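Local coordinates for protein type-2Ba cytolytic delta-endotoxin (Bacillus thuringiensis serovar israelensis, PDB 2RCI) that probably kills the larvae of dipteran insects by forming pores in the membrane of midgut epithelial cells, at residues E12-E17 with Q23-T28; L89-N94 with F150-P155. All blocks are in the same frame, centred on the assembly; numbering follows the deposited sequence.

Contact 1: E12-E17 with Q23-T28; sequences EIFYVE and QAIRLT
Phe14 turns the edge of its ring, not a face, to Ala24 on helix 21-31. Its CD1 stands 3.6 Å from Ala24 CB, which lies close to the plane of the ring, and the backbone N of Ile25 also sits at that edge. The ring gets there because CG is swung beside the backbone N, opposite the carbonyl carbon (chi1 -68°). Val16 reaches the same methyl more loosely, its CG1 4.4 Å from Ala24 CB, so the small alanine is shared by Phe14 on the strand and Val16 just after it. At the other end Glu12, extended beyond CG, runs obliquely across Thr28 and brings OE2 to 3.3 Å from Thr28 CG2; it meets the methyl and not the hydroxyl. That choice follows from the threonine torsion: OG1 lies beside its own N and bonds back to Ala24 O at 2.8 Å, which leaves CG2, opposite the backbone N, as the atom that meets the carboxylate. Ala24 O also accepts from Thr28 N, the two donors arriving from opposite faces of its carbonyl plane. Strand 12-15 and helix 23-28 run roughly antiparallel (150°). Met151 of strand 150-162 touches both Val16 and Ala24. With the threonine hydroxyl already engaged inside the helix, the junction rests on apolar contact and on a carboxylate lying against a methyl, with no polar bond between strand and helix.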
loop_
_atom_site.group_PDB
_atom_site.type_symbol
_atom_site.label_atom_id
_atom_site.label_comp_id
_atom_site.label_asym_id
_atom_site.label_seq_id
_atom_site.Cartn_x
_atom_site.Cartn_y
_atom_site.Cartn_z
ATOM N N GLU A 12 8.491 1.685 0.493
ATOM C CA GLU A 12 8.385 2.931 -0.269
ATOM C C GLU A 12 8.696 2.701 -1.734
ATOM O O GLU A 12 9.715 2.088 -2.087
ATOM C CB GLU A 12 9.315 3.981 0.311
ATOM C CG GLU A 12 8.984 4.397 1.776
ATOM C CD GLU A 12 10.085 5.256 2.382
ATOM O OE1 GLU A 12 10.971 5.685 1.625
ATOM O OE2 GLU A 12 10.046 5.531 3.599
ATOM N N ILE A 13 7.827 3.211 -2.601
ATOM C CA ILE A 13 8.003 3.040 -4.039
ATOM C C ILE A 13 7.873 4.422 -4.694
ATOM O O ILE A 13 6.788 5.030 -4.711
ATOM C CB ILE A 13 6.994 2.019 -4.607
ATOM C CG1 ILE A 13 7.253 0.635 -4.008
ATOM C CG2 ILE A 13 7.051 1.939 -6.149
ATOM C CD1 ILE A 13 6.008 -0.074 -3.719
ATOM N N PHE A 14 8.997 4.911 -5.207
ATOM C CA PHE A 14 9.067 6.248 -5.753
ATOM C C PHE A 14 8.930 6.075 -7.256
ATOM O O PHE A 14 9.677 5.292 -7.877
ATOM C CB PHE A 14 10.409 6.930 -5.396
ATOM C CG PHE A 14 10.598 7.250 -3.916
ATOM C CD1 PHE A 14 10.549 8.555 -3.466
ATOM C CD2 PHE A 14 10.926 6.243 -3.001
ATOM C CE1 PHE A 14 10.754 8.872 -2.103
ATOM C CE2 PHE A 14 11.120 6.534 -1.634
ATOM C CZ PHE A 14 11.031 7.853 -1.195
ATOM N N TYR A 15 7.921 6.711 -7.827
ATOM C CA TYR A 15 7.828 6.826 -9.267
ATOM C C TYR A 15 7.763 8.326 -9.572
ATOM O O TYR A 15 6.704 8.880 -9.847
ATOM C CB TYR A 15 6.618 6.052 -9.793
ATOM C CG TYR A 15 6.662 5.817 -11.281
ATOM C CD1 TYR A 15 7.236 4.655 -11.802
ATOM C CD2 TYR A 15 6.095 6.740 -12.176
ATOM C CE1 TYR A 15 7.274 4.430 -13.184
ATOM C CE2 TYR A 15 6.143 6.520 -13.560
ATOM C CZ TYR A 15 6.731 5.380 -14.058
ATOM O OH TYR A 15 6.778 5.149 -15.447
ATOM N N VAL A 16 8.924 8.985 -9.479
ATOM C CA VAL A 16 9.015 10.447 -9.657
ATOM C C VAL A 16 10.303 10.792 -10.427
ATOM O O VAL A 16 11.263 10.001 -10.430
ATOM C CB VAL A 16 9.015 11.223 -8.271
ATOM C CG1 VAL A 16 7.785 10.849 -7.403
ATOM C CG2 VAL A 16 10.308 10.937 -7.480
ATOM N N GLU A 17 10.324 11.962 -11.065
ATOM C CA GLU A 17 11.562 12.508 -11.635
ATOM C C GLU A 17 12.535 12.883 -10.511
ATOM O O GLU A 17 12.113 13.299 -9.446
ATOM C CB GLU A 17 11.249 13.751 -12.483
ATOM C CG GLU A 17 10.374 13.498 -13.712
ATOM C CD GLU A 17 10.140 14.787 -14.514
ATOM O OE1 GLU A 17 11.129 15.367 -15.021
ATOM O OE2 GLU A 17 8.984 15.220 -14.627
ATOM N N GLN A 23 10.591 16.465 -2.598
ATOM C CA GLN A 23 9.173 16.561 -2.227
ATOM C C GLN A 23 8.601 15.197 -1.823
ATOM O O GLN A 23 7.866 15.066 -0.835
ATOM C CB GLN A 23 8.368 17.155 -3.388
ATOM C CG GLN A 23 6.848 17.252 -3.112
ATOM C CD GLN A 23 6.175 18.296 -3.990
ATOM O OE1 GLN A 23 6.701 18.675 -5.044
ATOM N NE2 GLN A 23 5.007 18.772 -3.551
ATOM N N ALA A 24 8.939 14.179 -2.603
ATOM C CA ALA A 24 8.567 12.794 -2.263
ATOM C C ALA A 24 9.076 12.350 -0.882
ATOM O O ALA A 24 8.345 11.731 -0.112
ATOM C CB ALA A 24 9.042 11.846 -3.347
ATOM N N ILE A 25 10.325 12.691 -0.563
ATOM C CA ILE A 25 10.906 12.341 0.722
ATOM C C ILE A 25 10.150 13.049 1.843
ATOM O O ILE A 25 9.825 12.427 2.862
ATOM C CB ILE A 25 12.440 12.700 0.783
ATOM C CG1 ILE A 25 13.243 11.779 -0.137
ATOM C CG2 ILE A 25 12.978 12.628 2.243
ATOM C CD1 ILE A 25 14.646 12.317 -0.501
ATOM N N ARG A 26 9.870 14.340 1.644
ATOM C CA ARG A 26 9.194 15.154 2.659
ATOM C C ARG A 26 7.825 14.529 2.988
ATOM O O ARG A 26 7.494 14.282 4.167
ATOM C CB ARG A 26 9.002 16.603 2.172
ATOM C CG ARG A 26 8.313 17.477 3.247
ATOM C CD ARG A 26 8.145 18.904 2.843
ATOM N NE ARG A 26 7.146 19.108 1.796
ATOM C CZ ARG A 26 7.441 19.392 0.536
ATOM N NH1 ARG A 26 8.715 19.494 0.137
ATOM N NH2 ARG A 26 6.465 19.583 -0.333
ATOM N N LEU A 27 7.059 14.253 1.925
ATOM C CA LEU A 27 5.683 13.743 2.065
ATOM C C LEU A 27 5.632 12.323 2.632
ATOM O O LEU A 27 4.787 12.014 3.448
ATOM C CB LEU A 27 4.905 13.880 0.759
ATOM C CG LEU A 27 4.709 15.319 0.220
ATOM C CD1 LEU A 27 4.113 15.337 -1.197
ATOM C CD2 LEU A 27 3.861 16.209 1.169
ATOM N N THR A 28 6.560 11.472 2.209
ATOM C CA THR A 28 6.714 10.134 2.777
ATOM C C THR A 28 7.039 10.242 4.276
ATOM O O THR A 28 6.416 9.573 5.100
ATOM C CB THR A 28 7.793 9.360 1.986
ATOM O OG1 THR A 28 7.337 9.207 0.633
ATOM C CG2 THR A 28 8.079 7.973 2.607
#

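Contact 2: L89-N94 with F150-P155; sequences LGLVIN and FMAILP
Leu89, at the end of the range of helix 74-89, and Leu91, just beyond it, meet Ala152 and Leu154 of strand 150-162, which point toward them, methyl against methyl. Leu91 carries one half of the contact: its CD1 comes to 3.6 Å from Ala152 CB. With CG beside the backbone N and opposite the carbonyl carbon (chi1 -61°), the branch extends toward the strand, and of its two methyls CD1 makes the approach. Leu89 reaches across differently. Its bond from the main chain does not aim at the strand, and a chi1 of -102°, away from the usual staggered values, swings the branch round until CD2 lies 3.8 Å from Leu154 CD2. That same methyl of Leu154 is also 3.8 Å from Leu89 CG, so it nests against the branch point as well as one of its arms. Leu154 holds its CG opposite the backbone N (chi1 174°), and the two leucine side chains cross at about a right angle. At Gly90, with positive phi, the chain leaves helical backbone angles, and Leu91 then meets the strand at Ala152, two residues before Leu154. The four residues close a small apolar patch on one side of the sheet. Strand 177-192 flanks it, Val190 touching both Leu91 and Ala152 and Thr188 touching Leu154, while Ile142 of strand 132-142 lies against Leu89. Met151 and Ile153, which point away from 89-94, touch Ala24 and Leu27 of helix 21-31, respectively.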
loop_
_atom_site.group_PDB
_atom_site.type_symbol
_atom_site.label_atom_id
_atom_site.label_comp_id
_atom_site.label_asym_id
_atom_site.label_seq_id
_atom_site.Cartn_x
_atom_site.Cartn_y
_atom_site.Cartn_z
ATOM N N LEU A 89 -6.866 6.085 -6.611
ATOM C CA LEU A 89 -5.916 7.058 -7.116
ATOM C C LEU A 89 -6.602 8.359 -7.504
ATOM O O LEU A 89 -6.047 9.443 -7.287
ATOM C CB LEU A 89 -5.183 6.483 -8.339
ATOM C CG LEU A 89 -3.776 5.961 -8.080
ATOM C CD1 LEU A 89 -3.309 5.175 -9.335
ATOM C CD2 LEU A 89 -2.773 7.085 -7.721
ATOM N N GLY A 90 -7.815 8.238 -8.057
ATOM C CA GLY A 90 -8.599 9.397 -8.531
ATOM C C GLY A 90 -7.884 10.272 -9.554
ATOM O O GLY A 90 -8.201 11.458 -9.694
ATOM N N LEU A 91 -6.891 9.686 -10.222
ATOM C CA LEU A 91 -6.103 10.274 -11.296
ATOM C C LEU A 91 -5.945 9.120 -12.262
ATOM O O LEU A 91 -5.827 7.981 -11.826
ATOM C CB LEU A 91 -4.694 10.655 -10.817
ATOM C CG LEU A 91 -4.579 11.674 -9.693
ATOM C CD1 LEU A 91 -3.195 11.566 -9.071
ATOM C CD2 LEU A 91 -4.814 13.032 -10.263
ATOM N N VAL A 92 -5.916 9.412 -13.554
ATOM C CA VAL A 92 -5.629 8.387 -14.577
ATOM C C VAL A 92 -4.150 8.439 -14.973
ATOM O O VAL A 92 -3.686 9.425 -15.578
ATOM C CB VAL A 92 -6.510 8.584 -15.810
ATOM C CG1 VAL A 92 -6.070 7.683 -16.987
ATOM C CG2 VAL A 92 -7.980 8.347 -15.446
ATOM N N ILE A 93 -3.409 7.391 -14.609
ATOM C CA ILE A 93 -2.004 7.285 -14.990
ATOM C C ILE A 93 -1.910 6.238 -16.107
ATOM O O ILE A 93 -2.193 5.051 -15.892
ATOM C CB ILE A 93 -1.063 6.867 -13.822
ATOM C CG1 ILE A 93 -1.322 7.669 -12.522
ATOM C CG2 ILE A 93 0.436 6.914 -14.273
ATOM C CD1 ILE A 93 -1.317 9.184 -12.666
ATOM N N ASN A 94 -1.536 6.698 -17.288
ATOM C CA ASN A 94 -1.487 5.870 -18.498
ATOM C C ASN A 94 -0.265 4.930 -18.560
ATOM O O ASN A 94 -0.328 3.883 -19.218
ATOM C CB ASN A 94 -1.597 6.765 -19.762
ATOM C CG ASN A 94 -2.983 7.404 -19.915
ATOM O OD1 ASN A 94 -3.142 8.636 -19.864
ATOM N ND2 ASN A 94 -3.990 6.571 -20.042
ATOM N N PHE A 150 1.351 18.426 -10.244
ATOM C CA PHE A 150 1.188 17.824 -8.915
ATOM C C PHE A 150 2.049 16.600 -8.666
ATOM O O PHE A 150 2.478 15.928 -9.618
ATOM C CB PHE A 150 -0.274 17.396 -8.696
ATOM C CG PHE A 150 -1.239 18.517 -8.821
ATOM C CD1 PHE A 150 -1.550 19.288 -7.710
ATOM C CD2 PHE A 150 -1.814 18.834 -10.061
ATOM C CE1 PHE A 150 -2.436 20.373 -7.812
ATOM C CE2 PHE A 150 -2.713 19.901 -10.166
ATOM C CZ PHE A 150 -3.020 20.670 -9.027
ATOM N N MET A 151 2.296 16.318 -7.389
ATOM C CA MET A 151 2.727 14.952 -6.989
ATOM C C MET A 151 1.595 14.269 -6.244
ATOM O O MET A 151 0.922 14.917 -5.444
ATOM C CB MET A 151 3.942 15.005 -6.089
ATOM C CG MET A 151 4.436 13.632 -5.596
ATOM S SD MET A 151 6.014 13.780 -4.718
ATOM C CE MET A 151 7.116 14.344 -6.016
ATOM N N ALA A 152 1.400 12.977 -6.488
ATOM C CA ALA A 152 0.407 12.204 -5.758
ATOM C C ALA A 152 1.138 11.275 -4.771
ATOM O O ALA A 152 2.155 10.653 -5.099
ATOM C CB ALA A 152 -0.479 11.413 -6.725
ATOM N N ILE A 153 0.606 11.200 -3.564
ATOM C CA ILE A 153 1.129 10.339 -2.511
ATOM C C ILE A 153 -0.004 9.388 -2.118
ATOM O O ILE A 153 -1.134 9.816 -1.794
ATOM C CB ILE A 153 1.542 11.172 -1.276
ATOM C CG1 ILE A 153 2.575 12.255 -1.644
ATOM C CG2 ILE A 153 2.085 10.280 -0.167
ATOM C CD1 ILE A 153 3.916 11.726 -2.226
ATOM N N LEU A 154 0.290 8.095 -2.176
ATOM C CA LEU A 154 -0.692 7.048 -1.909
ATOM C C LEU A 154 -0.148 6.057 -0.857
ATOM O O LEU A 154 0.543 5.082 -1.217
ATOM C CB LEU A 154 -1.051 6.342 -3.232
ATOM C CG LEU A 154 -1.973 5.108 -3.229
ATOM C CD1 LEU A 154 -3.156 5.224 -2.271
ATOM C CD2 LEU A 154 -2.474 4.881 -4.690
ATOM N N PRO A 155 -0.388 6.340 0.440
ATOM C CA PRO A 155 -0.113 5.367 1.501
ATOM C C PRO A 155 -1.177 4.288 1.449
ATOM O O PRO A 155 -2.365 4.606 1.323
ATOM C CB PRO A 155 -0.289 6.187 2.793
ATOM C CG PRO A 155 -0.230 7.611 2.352
ATOM C CD PRO A 155 -0.863 7.620 1.012
#

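Strand 150-162 belongs to contact 2 but touches contact 1 with its other side, and both contacts reach the same sheet. Contact 2 employs the side bearing Ala152 and Leu154, whereas contact 1 joins strand 11-15 to helix 21-31, the helix that packs against the opposite side of strand 150-162; the centres of the two contacts are about 12 Å apart. Together they illustrate how a sheet is sandwiched between two helical layers, as in this toxin. Contact 2 is the more buried and wholly aliphatic. Contact 1, where exposed residues such as Phe14 and Ile25 take part, lies partly at the surface and adds an aromatic edge and a carboxylate to its methyl groups.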